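Local coordinates for protein alkaline phosphatase D (PDB 2YEQ) that hydrolyses phosphate esters, working as a phosphodiesterase and alkaline phosphatase with iron and calcium in its active site, at residues Q331-K336 with G379-S384; V406-T411 with D438-V443; W385-H390 with N430-F435; F273-T278 with V327-I332. All blocks are in the same frame, centred on the assembly; numbering follows the deposited sequence.

Interaction 1: residues Q331-K336 with G379-S384; sequences QIFFAK and GDVHAS. With FE (Fe (III) ion), chain B; CA (calcium ion), chain C; EDO (1,2-ethanediol), chain U.
The D380 side chain lies beside that of I332, both pointing the same way, where the loops after strands 325-329 and 374-378 meet at the iron- and calcium-containing active site of this PhoD-like phosphatase of the calcineurin clan. In the first shell, D380 OD1 binds calcium at 2.4 Å, in a site that D151, D209 and D210 help to complete. H382 NE2 binds iron at 2.2 Å, together with C124, Y154 and D151, whose OD2 binds both the iron and this calcium. At the opposite end of the imidazole, H382 ND1 makes a nearly straight bond (175°) to ethanediol O2 at 3.0 Å. The next shell borders the D380 carboxylate. Its CG is anti to the backbone N (chi1 -174°), which sets the group alongside I332, with CG2 of I332 3.9 Å from CG of D380. The other carboxylate oxygen of D380, OD2, accepts a bond of 2.7 Å from a water that in turn accepts from F333 N. Farther out, V381 CG1 meets the F333 ring at its edge, 4.0 Å from CD2 of F333, the two side chains crossing at about a right angle; both also touch V406. The backbones are tied by G379 N, which donates to Q331 O at 3.1 Å.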
# COMPACT_ATOMS: atom_id res chain seq x y z
N GLN A 331 0.97 -1.41 -7.02
CA GLN A 331 -0.42 -1.17 -6.66
C GLN A 331 -1.44 -2.13 -7.17
O GLN A 331 -2.41 -2.46 -6.46
CB GLN A 331 -0.83 0.24 -7.16
CG GLN A 331 -0.12 1.40 -6.49
CD GLN A 331 1.33 1.58 -6.89
OE1 GLN A 331 1.77 1.17 -7.98
NE2 GLN A 331 2.09 2.24 -6.00
N ILE A 332 -1.29 -2.54 -8.43
CA ILE A 332 -2.39 -3.11 -9.18
C ILE A 332 -2.08 -4.49 -9.79
O ILE A 332 -0.93 -4.90 -9.95
CB ILE A 332 -2.84 -2.12 -10.30
CG1 ILE A 332 -1.63 -1.61 -11.08
CG2 ILE A 332 -3.68 -0.92 -9.72
CD1 ILE A 332 -1.98 -1.00 -12.46
N PHE A 333 -3.14 -5.21 -10.13
CA PHE A 333 -3.04 -6.59 -10.59
C PHE A 333 -2.13 -6.73 -11.83
O PHE A 333 -2.40 -6.15 -12.88
CB PHE A 333 -4.43 -7.12 -10.85
CG PHE A 333 -4.58 -8.62 -10.70
CD1 PHE A 333 -4.08 -9.49 -11.65
CD2 PHE A 333 -5.29 -9.14 -9.63
CE1 PHE A 333 -4.25 -10.89 -11.51
CE2 PHE A 333 -5.48 -10.52 -9.50
CZ PHE A 333 -4.94 -11.38 -10.44
N PHE A 334 -1.05 -7.50 -11.67
CA PHE A 334 -0.01 -7.61 -12.69
C PHE A 334 -0.22 -8.79 -13.66
O PHE A 334 0.04 -8.67 -14.87
CB PHE A 334 1.34 -7.75 -12.02
CG PHE A 334 2.50 -7.76 -12.97
CD1 PHE A 334 3.05 -6.58 -13.42
CD2 PHE A 334 3.08 -8.96 -13.38
CE1 PHE A 334 4.14 -6.59 -14.30
CE2 PHE A 334 4.15 -8.98 -14.25
CZ PHE A 334 4.69 -7.80 -14.71
N ALA A 335 -0.64 -9.94 -13.13
CA ALA A 335 -0.82 -11.13 -13.96
C ALA A 335 -2.00 -10.98 -14.90
O ALA A 335 -2.85 -10.09 -14.70
CB ALA A 335 -0.97 -12.39 -13.09
N LYS A 336 -2.06 -11.84 -15.91
CA LYS A 336 -3.24 -11.98 -16.75
C LYS A 336 -4.44 -12.32 -15.89
O LYS A 336 -4.37 -13.19 -15.01
CB LYS A 336 -3.02 -13.07 -17.83
CG LYS A 336 -4.22 -13.41 -18.69
CD LYS A 336 -3.91 -14.59 -19.67
CE LYS A 336 -5.16 -15.27 -20.23
NZ LYS A 336 -5.93 -16.12 -19.26
N GLY A 379 -1.95 -4.67 -4.34
CA GLY A 379 -3.17 -4.51 -3.58
C GLY A 379 -4.34 -4.27 -4.52
O GLY A 379 -4.55 -5.03 -5.46
N ASP A 380 -5.14 -3.24 -4.21
CA ASP A 380 -6.20 -2.67 -5.08
C ASP A 380 -7.47 -3.47 -5.23
O ASP A 380 -8.57 -2.89 -5.21
CB ASP A 380 -5.65 -2.26 -6.47
CG ASP A 380 -6.71 -1.53 -7.33
OD1 ASP A 380 -7.11 -0.38 -6.98
OD2 ASP A 380 -7.16 -2.16 -8.32
N VAL A 381 -7.37 -4.79 -5.32
CA VAL A 381 -8.50 -5.62 -5.73
C VAL A 381 -9.34 -6.17 -4.60
O VAL A 381 -10.34 -6.81 -4.85
CB VAL A 381 -8.06 -6.74 -6.75
CG1 VAL A 381 -7.26 -6.11 -7.92
CG2 VAL A 381 -7.29 -7.88 -6.05
N HIS A 382 -8.97 -5.86 -3.37
CA HIS A 382 -9.81 -6.16 -2.19
C HIS A 382 -10.07 -7.67 -2.01
O HIS A 382 -11.11 -8.08 -1.54
CB HIS A 382 -11.14 -5.39 -2.24
CG HIS A 382 -11.00 -3.89 -2.33
ND1 HIS A 382 -12.09 -3.07 -2.53
CD2 HIS A 382 -9.93 -3.07 -2.23
CE1 HIS A 382 -11.70 -1.81 -2.56
NE2 HIS A 382 -10.40 -1.77 -2.39
N ALA A 383 -9.10 -8.47 -2.40
CA ALA A 383 -9.17 -9.93 -2.25
C ALA A 383 -7.78 -10.48 -2.49
O ALA A 383 -6.90 -9.84 -3.09
CB ALA A 383 -10.20 -10.57 -3.20
N SER A 384 -7.53 -11.66 -1.93
CA SER A 384 -6.23 -12.27 -2.05
C SER A 384 -6.17 -13.14 -3.28
O SER A 384 -7.09 -13.91 -3.54
CB SER A 384 -5.95 -13.15 -0.82
OG SER A 384 -5.69 -12.37 0.32
FE FE B . -9.14 0.01 -2.34
CA CA C . -7.09 1.38 -5.41
C1 EDO U . -17.28 -3.57 -2.90
O1 EDO U . -18.01 -2.91 -1.83
C2 EDO U . -15.84 -3.07 -2.97
O2 EDO U . -14.87 -4.14 -2.94
O HOH W 1 -5.77 -3.98 -9.84
O HOH W 2 -5.41 0.26 -3.82

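Interaction 2: residues V406-T411 with D438-V443; sequences VGTSIT and DYRGYV
The guanidinium of R440 meets T408 OG1 at its edge, NH2 donating at 3.0 Å, with the oxygen tilted 27° from the plane. The same NH2 makes a salt bridge of 2.9 Å to D438 OD1, which it meets from above the carboxylate plane. S409 OG approaches obliquely, 2.8 Å from R440 NE in a weak bond, and is bonded to S412 O; NH1 of R440 reaches G414 O. T408 OG1, anti to its own backbone N (chi1 -171°), stands where it can accept from R440 and donate to Y439 O at 2.8 Å. A leucine in place of R440 would probably leave D438 OD1 without its close ion-pair mate and T408 OG1 without this donor. G441 N donates to S409 O at 3.1 Å, and the backbone angles of G441 call for glycine. V443 CG2 presses on G407 CA at 3.6 Å. I410 and T411 bond by backbone to S123 and the iron ligand C124, with the S409 side chain about 6 Å from the iron. Strand 440-448 runs antiparallel between 117-122 and 451-459 in the mixed ten-stranded sheet; V443 touches their F121 and Y456, and I410 and Y442 rest on helix 133-138.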
# COMPACT_ATOMS: atom_id res chain seq x y z
N VAL A 406 -1.01 -11.01 -4.51
CA VAL A 406 -1.98 -9.95 -4.44
C VAL A 406 -2.62 -10.03 -3.06
O VAL A 406 -3.26 -11.00 -2.70
CB VAL A 406 -3.09 -10.12 -5.50
CG1 VAL A 406 -4.13 -8.98 -5.43
CG2 VAL A 406 -2.46 -10.24 -6.93
N GLY A 407 -2.43 -9.00 -2.27
CA GLY A 407 -3.05 -8.97 -0.96
C GLY A 407 -4.45 -8.47 -0.92
O GLY A 407 -4.81 -7.50 -1.61
N THR A 408 -5.26 -9.11 -0.09
CA THR A 408 -6.58 -8.60 0.25
C THR A 408 -6.51 -7.21 0.91
O THR A 408 -5.45 -6.69 1.22
CB THR A 408 -7.27 -9.58 1.17
OG1 THR A 408 -8.64 -9.22 1.36
CG2 THR A 408 -6.51 -9.70 2.51
N SER A 409 -7.67 -6.63 1.13
CA SER A 409 -7.77 -5.33 1.78
C SER A 409 -7.84 -5.48 3.31
O SER A 409 -8.32 -6.50 3.82
CB SER A 409 -9.04 -4.68 1.30
OG SER A 409 -10.14 -5.58 1.37
N ILE A 410 -7.36 -4.46 4.01
CA ILE A 410 -7.48 -4.34 5.47
C ILE A 410 -8.95 -4.31 5.87
O ILE A 410 -9.35 -5.00 6.82
CB ILE A 410 -6.73 -3.10 5.97
CG1 ILE A 410 -5.23 -3.28 5.80
CG2 ILE A 410 -7.12 -2.72 7.41
CD1 ILE A 410 -4.53 -4.20 6.89
N THR A 411 -9.76 -3.52 5.16
CA THR A 411 -11.21 -3.49 5.36
C THR A 411 -12.10 -3.33 4.11
O THR A 411 -13.26 -3.69 4.15
CB THR A 411 -11.62 -2.28 6.24
OG1 THR A 411 -10.98 -1.10 5.72
CG2 THR A 411 -11.20 -2.52 7.73
N ASP A 438 -11.40 -14.24 -0.13
CA ASP A 438 -12.06 -12.91 -0.01
C ASP A 438 -12.37 -12.49 1.43
O ASP A 438 -13.39 -11.88 1.67
CB ASP A 438 -13.33 -12.89 -0.86
CG ASP A 438 -13.88 -11.50 -1.07
OD1 ASP A 438 -13.10 -10.52 -1.02
OD2 ASP A 438 -15.11 -11.40 -1.26
N TYR A 439 -11.48 -12.82 2.36
CA TYR A 439 -11.54 -12.30 3.73
C TYR A 439 -10.52 -11.17 3.86
O TYR A 439 -9.51 -11.16 3.19
CB TYR A 439 -11.18 -13.39 4.74
CG TYR A 439 -12.18 -14.53 4.83
CD1 TYR A 439 -13.51 -14.29 5.05
CD2 TYR A 439 -11.75 -15.86 4.73
CE1 TYR A 439 -14.41 -15.33 5.14
CE2 TYR A 439 -12.64 -16.91 4.82
CZ TYR A 439 -13.95 -16.63 5.03
OH TYR A 439 -14.85 -17.67 5.12
N ARG A 440 -10.78 -10.26 4.80
CA ARG A 440 -9.87 -9.14 5.06
C ARG A 440 -8.65 -9.59 5.84
O ARG A 440 -8.65 -10.63 6.53
CB ARG A 440 -10.61 -8.03 5.80
CG ARG A 440 -11.96 -7.63 5.22
CD ARG A 440 -11.81 -6.82 3.94
NE ARG A 440 -11.40 -7.62 2.78
CZ ARG A 440 -12.12 -8.55 2.17
NH1 ARG A 440 -13.33 -8.87 2.59
NH2 ARG A 440 -11.62 -9.17 1.10
N GLY A 441 -7.59 -8.81 5.74
CA GLY A 441 -6.34 -9.10 6.42
C GLY A 441 -5.17 -8.46 5.70
O GLY A 441 -5.25 -7.32 5.21
N TYR A 442 -4.08 -9.21 5.63
CA TYR A 442 -2.82 -8.74 5.08
C TYR A 442 -1.96 -9.95 4.76
O TYR A 442 -2.38 -11.07 4.99
CB TYR A 442 -2.09 -7.81 6.06
CG TYR A 442 -1.74 -8.42 7.40
CD1 TYR A 442 -0.54 -9.12 7.60
CD2 TYR A 442 -2.60 -8.30 8.46
CE1 TYR A 442 -0.23 -9.68 8.84
CE2 TYR A 442 -2.32 -8.84 9.69
CZ TYR A 442 -1.15 -9.55 9.88
OH TYR A 442 -0.90 -10.06 11.12
N VAL A 443 -0.81 -9.72 4.17
CA VAL A 443 0.08 -10.78 3.71
C VAL A 443 1.40 -10.65 4.42
O VAL A 443 1.94 -9.55 4.58
CB VAL A 443 0.27 -10.76 2.16
CG1 VAL A 443 1.18 -11.87 1.72
CG2 VAL A 443 -1.08 -10.82 1.46
O HOH W 3 -4.08 -5.65 3.25

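Interaction 3: residues W385-H390 with N430-F435; sequences WASNLH and NPHIQF. With EDO (1,2-ethanediol), chain D.
W385 and I433 cross obliquely, with I433 CG2 at the edge of the indole and near its plane, 3.7 Å from CE3 of W385. The indole also meets the rings of F333, W337 and F436 edge-to-face. I433 leans on helix 423-429 through L427. It turns its other branch to S387, whose OG lies 3.4 Å from CG1 of I433 and also approaches CD2 of H432. The imidazole of H432 is swung back over its own main chain, CG lying between the backbone N and the carbonyl carbon (chi1 58°), and N430 O sits over one face, offset toward the rim. This turn of the ring lets H432 NE2 bond to K336 O, while ND1 of H432 shares a hydrogen bond of 3.2 Å with O1 of an ethanediol. H432 CB comes to the edge of the H390 ring. Strands 384-390 and 433-437 run antiparallel, with H432 in the turn before the second, an outermost strand of a mixed seven-stranded sheet; a classic beta bulge shifts the register by one, with Q434 and F435 set against A386 alone. Q434 N donates to A386 O at 2.8 Å, whereas F435 N reaches that oxygen only weakly, at 3.5 Å. On the sheet face away from W385 and I433, A386 CB rests on F435 CB at 3.9 Å, with L484 of strand 484-489 touching A386. Beyond the bulge N388 N donates to H432 O at 3.0 Å, and the incoming chain folds in a type I turn from N430 to I433, held by I433 N to N430 O at 2.9 Å.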
# COMPACT_ATOMS: atom_id res chain seq x y z
N TRP A 385 -5.07 -13.04 -4.01
CA TRP A 385 -4.76 -13.91 -5.13
C TRP A 385 -3.27 -14.26 -5.10
O TRP A 385 -2.47 -13.57 -4.49
CB TRP A 385 -5.07 -13.22 -6.48
CG TRP A 385 -6.45 -12.67 -6.68
CD1 TRP A 385 -6.93 -11.49 -6.21
CD2 TRP A 385 -7.50 -13.23 -7.47
NE1 TRP A 385 -8.22 -11.29 -6.62
CE2 TRP A 385 -8.60 -12.33 -7.41
CE3 TRP A 385 -7.64 -14.41 -8.22
CZ2 TRP A 385 -9.81 -12.57 -8.05
CZ3 TRP A 385 -8.86 -14.66 -8.85
CH2 TRP A 385 -9.93 -13.73 -8.77
N ALA A 386 -2.89 -15.33 -5.80
CA ALA A 386 -1.50 -15.63 -6.03
C ALA A 386 -1.36 -16.28 -7.41
O ALA A 386 -2.23 -17.07 -7.80
CB ALA A 386 -0.93 -16.57 -4.94
N SER A 387 -0.31 -15.91 -8.13
CA SER A 387 -0.09 -16.37 -9.51
C SER A 387 1.34 -16.71 -9.76
O SER A 387 2.26 -16.00 -9.33
CB SER A 387 -0.45 -15.26 -10.55
OG SER A 387 -1.85 -15.05 -10.58
N ASN A 388 1.54 -17.77 -10.54
CA ASN A 388 2.81 -17.96 -11.23
C ASN A 388 2.91 -16.92 -12.36
O ASN A 388 1.95 -16.71 -13.11
CB ASN A 388 2.86 -19.38 -11.83
CG ASN A 388 2.97 -20.48 -10.75
OD1 ASN A 388 2.30 -21.53 -10.81
ND2 ASN A 388 3.79 -20.21 -9.76
N LEU A 389 4.07 -16.30 -12.50
CA LEU A 389 4.35 -15.38 -13.60
C LEU A 389 5.20 -16.08 -14.66
O LEU A 389 6.36 -16.41 -14.41
CB LEU A 389 5.10 -14.15 -13.09
CG LEU A 389 4.32 -13.31 -12.06
CD1 LEU A 389 5.17 -12.10 -11.63
CD2 LEU A 389 2.96 -12.87 -12.60
N HIS A 390 4.61 -16.28 -15.84
CA HIS A 390 5.27 -16.94 -16.98
C HIS A 390 5.83 -15.94 -17.99
O HIS A 390 5.22 -14.88 -18.22
CB HIS A 390 4.26 -17.85 -17.66
CG HIS A 390 3.94 -19.08 -16.89
ND1 HIS A 390 2.94 -19.12 -15.94
CD2 HIS A 390 4.46 -20.33 -16.93
CE1 HIS A 390 2.86 -20.34 -15.44
NE2 HIS A 390 3.78 -21.09 -16.02
N ASN A 430 -7.87 -18.89 -16.12
CA ASN A 430 -6.55 -18.31 -15.83
C ASN A 430 -5.69 -19.28 -15.00
O ASN A 430 -5.49 -19.05 -13.80
CB ASN A 430 -6.72 -16.96 -15.06
CG ASN A 430 -7.48 -15.92 -15.87
OD1 ASN A 430 -6.90 -15.28 -16.74
ND2 ASN A 430 -8.79 -15.81 -15.63
N PRO A 431 -5.21 -20.36 -15.64
CA PRO A 431 -4.58 -21.48 -14.89
C PRO A 431 -3.26 -21.13 -14.20
O PRO A 431 -2.77 -21.89 -13.38
CB PRO A 431 -4.36 -22.55 -15.98
CG PRO A 431 -4.39 -21.79 -17.29
CD PRO A 431 -5.42 -20.72 -17.05
N HIS A 432 -2.66 -20.00 -14.55
CA HIS A 432 -1.51 -19.51 -13.80
C HIS A 432 -1.88 -19.05 -12.37
O HIS A 432 -1.00 -18.92 -11.52
CB HIS A 432 -0.82 -18.36 -14.54
CG HIS A 432 -1.72 -17.21 -14.82
ND1 HIS A 432 -2.67 -17.23 -15.83
CD2 HIS A 432 -1.87 -16.02 -14.19
CE1 HIS A 432 -3.35 -16.10 -15.81
NE2 HIS A 432 -2.88 -15.34 -14.84
N ILE A 433 -3.16 -18.82 -12.11
CA ILE A 433 -3.63 -18.34 -10.84
C ILE A 433 -3.83 -19.54 -9.88
O ILE A 433 -4.63 -20.44 -10.14
CB ILE A 433 -4.95 -17.51 -10.94
CG1 ILE A 433 -4.76 -16.28 -11.86
CG2 ILE A 433 -5.38 -17.04 -9.56
CD1 ILE A 433 -5.96 -15.29 -11.90
N GLN A 434 -3.14 -19.49 -8.75
CA GLN A 434 -3.07 -20.62 -7.83
C GLN A 434 -3.93 -20.46 -6.59
O GLN A 434 -4.08 -21.42 -5.82
CB GLN A 434 -1.61 -20.79 -7.38
CG GLN A 434 -0.63 -21.00 -8.51
CD GLN A 434 -1.01 -22.22 -9.33
OE1 GLN A 434 -1.18 -23.30 -8.77
NE2 GLN A 434 -1.21 -22.03 -10.64
N PHE A 435 -4.51 -19.27 -6.37
CA PHE A 435 -5.18 -18.99 -5.10
C PHE A 435 -6.18 -17.84 -5.21
O PHE A 435 -5.89 -16.87 -5.88
CB PHE A 435 -4.12 -18.63 -4.06
CG PHE A 435 -4.67 -18.33 -2.68
CD1 PHE A 435 -5.38 -19.28 -1.97
CD2 PHE A 435 -4.42 -17.11 -2.07
CE1 PHE A 435 -5.85 -19.02 -0.70
CE2 PHE A 435 -4.91 -16.82 -0.78
CZ PHE A 435 -5.61 -17.76 -0.10
C1 EDO D . -1.89 -18.74 -19.17
O1 EDO D . -3.24 -18.41 -18.76
C2 EDO D . -0.88 -18.86 -18.03
O2 EDO D . 0.12 -17.81 -17.97

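Interaction 4: residues F273-T278 with V327-I332; sequences FNVLDT and VLAQQI
F273 and V327 lie side by side and point the same way, with CD1 of the ring 3.6 Å from CB of V327. On the opposite sheet face, N274 CG, beside its backbone N (chi1 -58°), lets ND2 reach V327 O at 3.2 Å. The backbone N of N274 grips that oxygen too, at 2.8 Å and from the other face of the carbonyl plane; OD1 of N274 goes to N317. The strands are parallel neighbours joined by a beta-alpha-beta crossover, whose helix 308-320 packs on N274, L276 and L328. Past the strand ends, L276 CD1 rests on Q330 CB at 3.8 Å. The Q330 chain curls back on its own loop, its NE2 donating to I332 O at 2.8 Å. Q331 instead bends at chi2 (72°), laying its amide between L276 and T278. Q331 NE2 donates to L276 O at 2.9 Å almost straight (177°), and Q331 OE1 accepts from T278 OG1 at 2.7 Å. An alanine replacing Q331 would strip away this amide and probably leave the T278 hydroxyl without its acceptor and L276 O with one donor fewer. L276 O also accepts from T207 OG1.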
# COMPACT_ATOMS: atom_id res chain seq x y z
N PHE A 273 14.37 -4.08 -3.68
CA PHE A 273 12.96 -3.66 -3.66
C PHE A 273 12.80 -2.41 -4.52
O PHE A 273 13.46 -1.42 -4.28
CB PHE A 273 12.53 -3.33 -2.24
CG PHE A 273 12.34 -4.54 -1.37
CD1 PHE A 273 11.15 -5.22 -1.38
CD2 PHE A 273 13.37 -4.99 -0.55
CE1 PHE A 273 10.96 -6.34 -0.59
CE2 PHE A 273 13.19 -6.11 0.26
CZ PHE A 273 11.98 -6.79 0.23
N ASN A 274 11.94 -2.51 -5.52
CA ASN A 274 11.58 -1.39 -6.38
C ASN A 274 10.17 -1.01 -6.02
O ASN A 274 9.23 -1.73 -6.34
CB ASN A 274 11.65 -1.82 -7.85
CG ASN A 274 13.04 -2.33 -8.23
OD1 ASN A 274 13.96 -1.55 -8.44
ND2 ASN A 274 13.20 -3.65 -8.22
N VAL A 275 10.03 0.11 -5.32
CA VAL A 275 8.74 0.63 -4.92
C VAL A 275 8.23 1.57 -6.04
O VAL A 275 8.82 2.61 -6.29
CB VAL A 275 8.86 1.40 -3.57
CG1 VAL A 275 7.52 1.90 -3.13
CG2 VAL A 275 9.47 0.47 -2.46
N LEU A 276 7.15 1.16 -6.71
CA LEU A 276 6.69 1.83 -7.90
C LEU A 276 5.55 2.81 -7.60
O LEU A 276 4.91 2.78 -6.49
CB LEU A 276 6.19 0.80 -8.92
CG LEU A 276 7.14 -0.35 -9.27
CD1 LEU A 276 6.53 -1.23 -10.39
CD2 LEU A 276 8.53 0.14 -9.63
N ASP A 277 5.30 3.65 -8.59
CA ASP A 277 4.18 4.60 -8.61
C ASP A 277 3.50 4.49 -9.96
O ASP A 277 3.98 5.01 -10.96
CB ASP A 277 4.75 6.00 -8.33
CG ASP A 277 3.66 7.11 -8.28
OD1 ASP A 277 2.47 6.85 -8.56
OD2 ASP A 277 4.06 8.24 -7.93
N THR A 278 2.38 3.77 -9.98
CA THR A 278 1.66 3.49 -11.20
C THR A 278 0.45 4.42 -11.40
O THR A 278 -0.36 4.16 -12.27
CB THR A 278 1.20 2.01 -11.26
OG1 THR A 278 0.31 1.72 -10.16
CG2 THR A 278 2.44 1.04 -11.22
N VAL A 327 12.16 -7.40 -6.34
CA VAL A 327 10.77 -7.25 -5.88
C VAL A 327 10.19 -5.97 -6.49
O VAL A 327 10.88 -4.95 -6.52
CB VAL A 327 10.70 -7.20 -4.35
CG1 VAL A 327 9.23 -7.12 -3.85
CG2 VAL A 327 11.41 -8.44 -3.75
N LEU A 328 8.98 -6.08 -7.01
CA LEU A 328 8.17 -4.93 -7.44
C LEU A 328 7.06 -4.71 -6.41
O LEU A 328 6.10 -5.45 -6.36
CB LEU A 328 7.56 -5.16 -8.82
CG LEU A 328 8.46 -5.45 -10.03
CD1 LEU A 328 7.65 -5.27 -11.35
CD2 LEU A 328 9.69 -4.62 -9.96
N ALA A 329 7.22 -3.72 -5.57
CA ALA A 329 6.20 -3.38 -4.58
C ALA A 329 5.34 -2.32 -5.25
O ALA A 329 5.78 -1.19 -5.40
CB ALA A 329 6.85 -2.81 -3.35
N GLN A 330 4.12 -2.68 -5.61
CA GLN A 330 3.30 -1.81 -6.44
C GLN A 330 1.82 -2.02 -6.19
O GLN A 330 1.45 -2.71 -5.23
CB GLN A 330 3.70 -1.96 -7.92
CG GLN A 330 3.52 -3.36 -8.49
CD GLN A 330 2.16 -3.57 -9.07
OE1 GLN A 330 1.67 -2.75 -9.87
NE2 GLN A 330 1.49 -4.62 -8.62
N GLN A 331 0.97 -1.41 -7.02
CA GLN A 331 -0.42 -1.17 -6.66
C GLN A 331 -1.44 -2.13 -7.17
O GLN A 331 -2.41 -2.46 -6.46
CB GLN A 331 -0.83 0.24 -7.16
CG GLN A 331 -0.12 1.40 -6.49
CD GLN A 331 1.33 1.58 -6.89
OE1 GLN A 331 1.77 1.17 -7.98
NE2 GLN A 331 2.09 2.24 -6.00
N ILE A 332 -1.29 -2.54 -8.43
CA ILE A 332 -2.39 -3.11 -9.18
C ILE A 332 -2.08 -4.49 -9.79
O ILE A 332 -0.93 -4.90 -9.95
CB ILE A 332 -2.84 -2.12 -10.30
CG1 ILE A 332 -1.63 -1.61 -11.08
CG2 ILE A 332 -3.68 -0.92 -9.72
CD1 ILE A 332 -1.98 -1.00 -12.46

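Overall arrangement
From the N terminus, interaction 4 comes first, closing a 48-residue loop that includes helix 308-320 and pairing neighbouring strands of the seven-stranded sheet. Its second segment runs into interaction 1 through the shared Q331 and I332; interaction 1 then closes the next 42 residues at the metal site. Directly after it, 385-390 opens interaction 3, whose loop crosses that of interaction 2 because the segments alternate along the chain. Interaction 3 completes the far edge of the same sheet, while interaction 2 ties the loop after its strand 400-406 to strand 440-448 of the ten-stranded one. Cross-links tie them further: K336 NZ to N430 OD1 joins 1 to 3, and V406 N to W385 O joins 2 to 3.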